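Long-range contacts in MstE (Scytonema sp. PCC 10023, PDB 6SBF), which probably cyclises a linear isoprenoid chain into a multi-ring scaffold on the way to merosterols, acting as a monodomain class II terpene cyclase: residues L274-T279 with V361-M366; D214-T219 with T265-W270. The protein carries 1 engineered substitution. All coordinates share one frame; numbering follows the deposited sequence.

Contact 1 (L274-T279 with V361-M366); sequences LLLLNT and VKAAPM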
# COMPACT_ATOMS: atom_id res chain seq x y z
N LEU A 274 -1.74 3.98 -11.07
CA LEU A 274 -3.09 3.91 -11.68
C LEU A 274 -3.01 4.30 -13.16
O LEU A 274 -3.63 3.63 -14.02
CB LEU A 274 -4.02 4.82 -10.90
CG LEU A 274 -5.42 5.03 -11.50
CD1 LEU A 274 -6.22 3.78 -11.68
CD2 LEU A 274 -6.17 6.01 -10.57
N LEU A 275 -2.28 5.33 -13.47
CA LEU A 275 -2.22 5.89 -14.85
C LEU A 275 -1.46 4.94 -15.81
O LEU A 275 -1.58 5.11 -17.01
CB LEU A 275 -1.61 7.29 -14.87
CG LEU A 275 -2.44 8.38 -14.17
CD1 LEU A 275 -1.62 9.64 -14.09
CD2 LEU A 275 -3.76 8.60 -14.85
N LEU A 276 -0.72 3.96 -15.30
CA LEU A 276 -0.06 2.95 -16.16
C LEU A 276 -1.08 2.00 -16.73
O LEU A 276 -0.70 1.20 -17.63
CB LEU A 276 0.98 2.21 -15.35
CG LEU A 276 2.16 3.08 -14.92
CD1 LEU A 276 3.03 2.30 -14.00
CD2 LEU A 276 2.97 3.49 -16.17
N LEU A 277 -2.34 2.04 -16.30
CA LEU A 277 -3.33 1.05 -16.80
C LEU A 277 -3.96 1.48 -18.12
O LEU A 277 -4.76 0.71 -18.65
CB LEU A 277 -4.38 0.80 -15.72
CG LEU A 277 -3.80 0.19 -14.45
CD1 LEU A 277 -4.87 0.07 -13.39
CD2 LEU A 277 -3.15 -1.19 -14.70
N ASN A 278 -3.55 2.61 -18.66
CA ASN A 278 -3.93 3.04 -20.02
C ASN A 278 -2.65 3.47 -20.71
O ASN A 278 -2.02 4.41 -20.30
CB ASN A 278 -4.98 4.15 -20.01
CG ASN A 278 -5.36 4.60 -21.41
OD1 ASN A 278 -4.48 4.93 -22.19
ND2 ASN A 278 -6.62 4.55 -21.74
N THR A 279 -2.30 2.75 -21.78
CA THR A 279 -1.02 3.00 -22.47
C THR A 279 -1.23 3.61 -23.84
O THR A 279 -0.20 3.81 -24.51
CB THR A 279 -0.16 1.74 -22.55
OG1 THR A 279 -0.91 0.76 -23.26
CG2 THR A 279 0.25 1.28 -21.16
N VAL A 361 9.93 2.88 -11.24
CA VAL A 361 10.37 1.68 -11.98
C VAL A 361 9.29 1.24 -12.98
O VAL A 361 9.59 0.97 -14.17
CB VAL A 361 10.77 0.56 -11.02
CG1 VAL A 361 11.09 -0.72 -11.78
CG2 VAL A 361 11.98 0.92 -10.19
N LYS A 362 8.05 1.18 -12.54
CA LYS A 362 6.96 0.71 -13.41
C LYS A 362 6.70 1.73 -14.51
O LYS A 362 6.33 1.32 -15.61
CB LYS A 362 5.74 0.41 -12.56
CG LYS A 362 5.86 -0.74 -11.57
CD LYS A 362 4.66 -1.01 -10.68
CE LYS A 362 3.36 -1.13 -11.40
NZ LYS A 362 3.34 -2.44 -12.08
N ALA A 363 6.84 3.04 -14.25
CA ALA A 363 6.47 4.05 -15.25
C ALA A 363 7.55 4.28 -16.28
O ALA A 363 7.22 4.80 -17.37
CB ALA A 363 6.12 5.29 -14.54
N ALA A 364 8.81 4.08 -15.92
CA ALA A 364 9.92 4.50 -16.80
C ALA A 364 9.79 3.94 -18.21
O ALA A 364 10.09 4.67 -19.16
CB ALA A 364 11.23 4.07 -16.20
N PRO A 365 9.40 2.67 -18.44
CA PRO A 365 9.38 2.15 -19.80
C PRO A 365 8.29 2.77 -20.68
O PRO A 365 8.35 2.60 -21.90
CB PRO A 365 9.13 0.66 -19.61
CG PRO A 365 8.50 0.54 -18.26
CD PRO A 365 9.21 1.60 -17.46
N MET A 366 7.33 3.43 -20.04
CA MET A 366 6.17 4.05 -20.74
C MET A 366 6.41 5.56 -20.88
O MET A 366 5.48 6.26 -21.28
CB MET A 366 4.88 3.80 -19.94
CG MET A 366 4.62 2.32 -19.70
SD MET A 366 4.80 1.30 -21.17
CE MET A 366 3.53 1.94 -22.26

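Contact 2 (D214-T219 with T265-W270); sequences DHEYTT and TFATAW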
# COMPACT_ATOMS: atom_id res chain seq x y z
N ASP A 214 -5.61 8.49 1.60
CA ASP A 214 -5.43 8.81 0.17
C ASP A 214 -6.11 7.73 -0.68
O ASP A 214 -5.60 6.56 -0.78
CB ASP A 214 -3.95 8.91 -0.14
CG ASP A 214 -3.28 10.05 0.59
OD1 ASP A 214 -3.77 11.19 0.46
OD2 ASP A 214 -2.27 9.83 1.30
N HIS A 215 -7.20 8.07 -1.37
CA HIS A 215 -8.00 7.12 -2.15
C HIS A 215 -7.20 6.57 -3.35
O HIS A 215 -7.62 5.54 -3.89
CB HIS A 215 -9.25 7.81 -2.70
CG HIS A 215 -10.14 8.41 -1.69
ND1 HIS A 215 -10.32 7.86 -0.43
CD2 HIS A 215 -10.96 9.50 -1.78
CE1 HIS A 215 -11.19 8.62 0.24
NE2 HIS A 215 -11.57 9.63 -0.56
N GLU A 216 -6.12 7.22 -3.74
CA GLU A 216 -5.27 6.72 -4.85
C GLU A 216 -4.74 5.31 -4.55
O GLU A 216 -4.59 4.56 -5.48
CB GLU A 216 -4.15 7.71 -5.12
CG GLU A 216 -4.63 9.11 -5.56
CD GLU A 216 -5.22 9.99 -4.48
OE1 GLU A 216 -5.91 10.99 -4.86
OE2 GLU A 216 -4.96 9.72 -3.27
N TYR A 217 -4.43 5.03 -3.30
CA TYR A 217 -3.95 3.70 -2.90
C TYR A 217 -4.97 2.64 -3.25
O TYR A 217 -4.66 1.67 -4.01
CB TYR A 217 -3.64 3.73 -1.41
CG TYR A 217 -3.28 2.41 -0.78
CD1 TYR A 217 -4.21 1.54 -0.31
CD2 TYR A 217 -1.97 2.05 -0.59
CE1 TYR A 217 -3.90 0.34 0.32
CE2 TYR A 217 -1.62 0.85 0.03
CZ TYR A 217 -2.57 -0.02 0.49
OH TYR A 217 -2.22 -1.19 1.11
N THR A 218 -6.19 2.76 -2.78
CA THR A 218 -7.23 1.74 -2.99
C THR A 218 -7.59 1.72 -4.46
O THR A 218 -7.88 0.64 -5.01
CB THR A 218 -8.42 1.93 -2.06
OG1 THR A 218 -7.96 1.91 -0.71
CG2 THR A 218 -9.47 0.87 -2.21
N THR A 219 -7.69 2.89 -5.09
CA THR A 219 -8.14 2.97 -6.48
C THR A 219 -7.11 2.26 -7.38
O THR A 219 -7.49 1.47 -8.26
CB THR A 219 -8.37 4.42 -6.89
OG1 THR A 219 -9.39 4.97 -6.03
CG2 THR A 219 -8.82 4.52 -8.34
N THR A 265 3.63 13.04 -1.98
CA THR A 265 4.48 12.06 -2.65
C THR A 265 3.81 10.70 -2.69
O THR A 265 3.85 10.03 -3.76
CB THR A 265 5.87 12.02 -2.02
OG1 THR A 265 5.74 11.88 -0.63
CG2 THR A 265 6.67 13.27 -2.35
N PHE A 266 3.18 10.26 -1.63
CA PHE A 266 2.50 8.95 -1.56
C PHE A 266 1.33 8.89 -2.51
O PHE A 266 1.18 7.90 -3.27
CB PHE A 266 2.11 8.64 -0.11
CG PHE A 266 1.47 7.32 0.17
CD1 PHE A 266 2.23 6.16 0.18
CD2 PHE A 266 0.13 7.21 0.49
CE1 PHE A 266 1.64 4.94 0.51
CE2 PHE A 266 -0.46 6.05 0.87
CZ PHE A 266 0.31 4.90 0.87
N ALA A 267 0.45 9.88 -2.47
CA ALA A 267 -0.76 9.85 -3.30
C ALA A 267 -0.31 9.96 -4.77
O ALA A 267 -0.97 9.37 -5.63
CB ALA A 267 -1.73 10.95 -2.90
N THR A 268 0.69 10.76 -5.06
CA THR A 268 1.16 10.95 -6.46
C THR A 268 1.75 9.62 -7.00
O THR A 268 1.46 9.27 -8.15
CB THR A 268 2.16 12.09 -6.58
OG1 THR A 268 1.51 13.29 -6.12
CG2 THR A 268 2.65 12.30 -7.98
N ALA A 269 2.49 8.90 -6.19
CA ALA A 269 3.10 7.62 -6.63
C ALA A 269 1.98 6.62 -6.90
O ALA A 269 2.03 5.91 -7.95
CB ALA A 269 4.03 7.12 -5.55
N TRP A 270 0.96 6.56 -6.06
CA TRP A 270 -0.14 5.63 -6.33
C TRP A 270 -0.91 6.09 -7.58
O TRP A 270 -1.36 5.22 -8.35
CB TRP A 270 -1.03 5.43 -5.09
CG TRP A 270 -0.42 4.44 -4.14
CD1 TRP A 270 0.15 4.63 -2.91
CD2 TRP A 270 -0.30 3.02 -4.40
NE1 TRP A 270 0.59 3.45 -2.39
CE2 TRP A 270 0.37 2.45 -3.29
CE3 TRP A 270 -0.64 2.20 -5.46
CZ2 TRP A 270 0.63 1.08 -3.23
CZ3 TRP A 270 -0.41 0.86 -5.38
CH2 TRP A 270 0.24 0.32 -4.30

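Contact 1 (L274-T279 with V361-M366)
Leu-276 points its forked end at the part of helix 350-363 around Lys-362 and Ala-363, and its two methyls divide the work. CD1 lies against Lys-362 CB at 3.6 Å, crossing the lysine at a slant, while CD2 sits over the backbone of the next residue, 3.7 Å from Ala-363 CA. The same CD2 also reaches Met-366 CG at 4.1 Å. With CG anti to the carbonyl carbon (chi1 -67°) and the branch extended beyond it, leucine reaches from the turn to the helix surface. Alanine suits the spot it strikes, because a small CB lets the methyl approach the helix backbone itself.

A second touch lies further along both chains. Met-366 is folded rather than extended, bent at chi2 (-47°) and again at chi3 (-62°), and this hooks CE round to Thr-279, 3.5 Å from its CG2. Threonine offers a methyl here, so the meeting is apolar; the contact has no hydrogen bond across it and rests on van der Waals packing alone. Lys-362 likewise contributes the aliphatic root of its chain.

A type I turn from Leu-275 to Asn-278 lies at the C-terminal side of helix 265-275, and a short 3-10 segment follows helix 350-363, so two chain turns face each other near the protein surface. Helix 282-298 joins them: its Arg-288 donates hydrogen bonds to Leu-275 O and Met-366 O, and its Ile-292 touches Ala-363. Leu-274, just before the turn, and Leu-277, within it, pack against helices 215-229 and 235-248.

Contact 2 (D214-T219 with T265-W270)
Tyr-217 sets the edge of its ring against the face of Trp-270, a T-shaped pair between two helices of the alpha6-alpha6 barrel. The short helical segments cross at 25°, nearly parallel, with axes 8.3 Å apart. The ring planes stand at 73°, with the phenol and five-membered ring centroids 5.1 Å apart. Tyr-217 CD2 makes the close approach, 3.4 Å from Trp-270 NE1 and displaced toward the rim of the indole. Tyr-217 CA adds a CH-pi contact, 4.1 Å from the centroid of the five-membered ring and over its face. Tryptophan thus offers one broad surface to both the backbone and the ring of a single residue. The two side chains run side by side in the same direction, the tyrosine ring carried there by a CG anti to the backbone N (chi1 173°). Phe-266, one turn before Trp-270, joins the pair: its CZ meets Tyr-217 CD2 at 3.9 Å, and Trp-270 CD1 lies over the centre of one of its faces.

On the other flank Ala-267, being small, admits two acidic side chains. Glu-216 bends at chi2 and brings OE2 within 3.5 Å of Ala-267 CB, and Asp-214, just ahead of helix 215-229, also packs on the alanine methyl.

Further out, Glu-216 OE1 forms a salt bridge with Arg-248, which probably stabilises the buried charge. Trp-212 meets the rings of both Tyr-217 and Phe-266, extending the aromatic cluster, and Thr-355 of helix 350-363 touches Phe-266 and Trp-270. The Phe-266 ring also has a polar neighbour at its edge: Asp-214 OD2 lies in the ring plane, 3.6 Å from Phe-266 CD2.

Helix 265-275 carries both contacts: its first part meets the start of helix 215-229 in contact 2, and its C-terminal part leads to the turn used in contact 1. Their centres are 14 Å apart, and they touch directly where Leu-274 CD2 packs on Thr-219 CG2 at 3.8 Å. Along the chain they come in series, contact 2 closing before contact 1 opens. Contact 2 is wholly buried, about 8 Å from the chain centre, whereas contact 1 lies at the surface, about 17 Å out. One helix is therefore tied to an earlier helix in the buried core of the chain and to the C-terminal end of the chain at the periphery.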